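Local coordinates for chromosomal replication initiator protein DnaA (PDB 1L8Q) that binds ATP through its AAA+ domain and probably assembles on the replication origin, oriC, to initiate chromosomal replication, at residues F182-R187 with G206-I211. Residues are numbered along the deposited sequence; the frame is centred on the assembly and turned at random.
Sequences FNLELR and GKIKLI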
loop_
_atom_site.group_PDB
_atom_site.type_symbol
_atom_site.label_atom_id
_atom_site.label_comp_id
_atom_site.label_asym_id
_atom_site.label_seq_id
_atom_site.Cartn_x
_atom_site.Cartn_y
_atom_site.Cartn_z
ATOM N N PHE A 182 21.366 4.071 5.731
ATOM C CA PHE A 182 21.934 4.506 4.473
ATOM C C PHE A 182 22.999 5.595 4.626
ATOM O O PHE A 182 23.369 6.280 3.667
ATOM C CB PHE A 182 20.816 4.879 3.490
ATOM C CG PHE A 182 19.970 3.717 3.101
ATOM C CD1 PHE A 182 20.402 2.823 2.122
ATOM C CD2 PHE A 182 18.771 3.458 3.762
ATOM C CE1 PHE A 182 19.623 1.699 1.787
ATOM C CE2 PHE A 182 17.996 2.359 3.426
ATOM C CZ PHE A 182 18.418 1.479 2.440
ATOM N N ASN A 183 23.528 5.704 5.838
ATOM C CA ASN A 183 24.608 6.625 6.122
ATOM C C ASN A 183 24.309 8.075 5.764
ATOM O O ASN A 183 25.050 8.717 5.015
ATOM C CB ASN A 183 25.896 6.173 5.452
ATOM C CG ASN A 183 27.087 7.071 5.816
ATOM O OD1 ASN A 183 27.179 7.546 6.940
ATOM N ND2 ASN A 183 27.985 7.319 4.854
ATOM N N LEU A 184 23.202 8.592 6.267
ATOM C CA LEU A 184 22.941 9.999 6.119
ATOM C C LEU A 184 22.892 10.569 7.508
ATOM O O LEU A 184 22.967 9.839 8.488
ATOM C CB LEU A 184 21.672 10.268 5.336
ATOM C CG LEU A 184 21.828 9.915 3.853
ATOM C CD1 LEU A 184 20.550 10.167 3.088
ATOM C CD2 LEU A 184 22.973 10.684 3.247
ATOM N N GLU A 185 22.813 11.875 7.601
ATOM C CA GLU A 185 22.887 12.523 8.882
ATOM C C GLU A 185 21.504 12.824 9.398
ATOM O O GLU A 185 20.624 13.207 8.626
ATOM C CB GLU A 185 23.663 13.816 8.735
ATOM C CG GLU A 185 24.649 14.064 9.844
ATOM C CD GLU A 185 25.432 15.342 9.635
ATOM O OE1 GLU A 185 26.239 15.383 8.670
ATOM O OE2 GLU A 185 25.240 16.304 10.431
ATOM N N LEU A 186 21.311 12.662 10.705
ATOM C CA LEU A 186 20.025 12.958 11.317
ATOM C C LEU A 186 19.868 14.458 11.462
ATOM O O LEU A 186 19.883 15.002 12.559
ATOM C CB LEU A 186 19.866 12.232 12.660
ATOM C CG LEU A 186 19.363 10.795 12.488
ATOM C CD1 LEU A 186 20.240 10.049 11.517
ATOM C CD2 LEU A 186 19.328 10.086 13.797
ATOM N N ARG A 187 19.707 15.119 10.329
ATOM C CA ARG A 187 19.607 16.556 10.283
ATOM C C ARG A 187 18.147 16.959 10.197
ATOM O O ARG A 187 17.381 16.400 9.409
ATOM C CB ARG A 187 20.374 17.067 9.074
ATOM C CG ARG A 187 20.975 18.405 9.259
ATOM C CD ARG A 187 22.390 18.503 8.772
ATOM N NE ARG A 187 23.127 19.622 9.371
ATOM C CZ ARG A 187 22.728 20.330 10.433
ATOM N NH1 ARG A 187 21.577 20.059 11.041
ATOM N NH2 ARG A 187 23.477 21.321 10.883
ATOM N N GLY A 206 12.955 5.442 -1.466
ATOM C CA GLY A 206 12.948 6.118 -2.748
ATOM C C GLY A 206 13.557 7.515 -2.657
ATOM O O GLY A 206 14.403 7.896 -3.474
ATOM N N LYS A 207 13.128 8.292 -1.670
ATOM C CA LYS A 207 13.702 9.621 -1.479
ATOM C C LYS A 207 15.182 9.520 -1.124
ATOM O O LYS A 207 16.000 10.262 -1.653
ATOM C CB LYS A 207 12.967 10.399 -0.386
ATOM C CG LYS A 207 11.592 10.873 -0.783
ATOM C CD LYS A 207 11.612 11.631 -2.070
ATOM C CE LYS A 207 10.228 12.189 -2.375
ATOM N NZ LYS A 207 10.069 12.599 -3.798
ATOM N N ILE A 208 15.527 8.589 -0.238
ATOM C CA ILE A 208 16.911 8.439 0.174
ATOM C C ILE A 208 17.807 8.107 -1.025
ATOM O O ILE A 208 18.885 8.680 -1.155
ATOM C CB ILE A 208 17.044 7.405 1.311
ATOM C CG1 ILE A 208 16.644 8.047 2.655
ATOM C CG2 ILE A 208 18.430 6.884 1.399
ATOM C CD1 ILE A 208 16.467 7.063 3.806
ATOM N N LYS A 209 17.338 7.227 -1.916
ATOM C CA LYS A 209 18.085 6.870 -3.118
ATOM C C LYS A 209 18.405 8.143 -3.901
ATOM O O LYS A 209 19.525 8.333 -4.363
ATOM C CB LYS A 209 17.261 5.939 -4.003
ATOM C CG LYS A 209 17.688 4.466 -4.039
ATOM C CD LYS A 209 17.326 3.699 -2.747
ATOM C CE LYS A 209 17.175 2.163 -3.013
ATOM N NZ LYS A 209 15.755 1.764 -3.347
ATOM N N LEU A 210 17.413 9.014 -4.043
ATOM C CA LEU A 210 17.588 10.258 -4.781
ATOM C C LEU A 210 18.523 11.189 -4.037
ATOM O O LEU A 210 19.276 11.949 -4.646
ATOM C CB LEU A 210 16.250 10.952 -4.991
ATOM C CG LEU A 210 15.586 10.926 -6.380
ATOM C CD1 LEU A 210 16.183 9.869 -7.330
ATOM C CD2 LEU A 210 14.056 10.780 -6.252
ATOM N N ILE A 211 18.486 11.137 -2.713
ATOM C CA ILE A 211 19.351 12.019 -1.938
ATOM C C ILE A 211 20.810 11.601 -2.052
ATOM O O ILE A 211 21.683 12.456 -2.170
ATOM C CB ILE A 211 18.909 12.117 -0.477
ATOM C CG1 ILE A 211 17.642 12.966 -0.380
ATOM C CG2 ILE A 211 19.983 12.769 0.347
ATOM C CD1 ILE A 211 16.801 12.697 0.853
#
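The CG2 methyl of Ile208 is the bump on which Phe182 settles. Ile208 CG2 lies 3.8 Å from Phe182 CB and 3.9 Å from Phe182 CG, set against the CB-CG bond at the base of the ring, and it approaches the ring obliquely. The two side chains cross at about a right angle. In Ile208 the CG2 branch stands opposite the backbone N (CG1 at chi1 -79°), which carries this methyl out from helix 201-214 toward the loop.

One turn further along the helix, Ile211 offers the same branch to a different partner: Ile211 CG2 comes within 3.8 Å of Leu184 CD1. Leu184 CD1 also faces Ile208 CG2, at a looser 4.3 Å, and so projects into the shallow groove between the two isoleucines. The pairing is thus staggered, with Phe182 against the first isoleucine and Leu184 reaching across both.

A Schellman motif ends helix 168-181 between the two loop residues: Asn183, with positive phi, is its C-prime residue, and Leu184 N bonds to Leu179 O and Asn183 N to Lys180 O. Leu184 also rests on Leu179, while Ile211 touches Phe216 and Leu219 of the long helix 216-241 that opens the DNA-binding domain. Both segments lie in the AAA+ region, among its helices 168-181, 188-197 and 201-214. The side chain of Phe182 is about 9 Å from the bound ADP, too far for contact.

No hydrogen bond or salt bridge joins the two segments, which meet through apolar contacts over a modest 209 Å² of buried surface; a polar tie lies next door, where Phe182 O is hydrogen-bonded to Lys212 NZ. Between the segments themselves, association therefore depends on shape and on the exclusion of water.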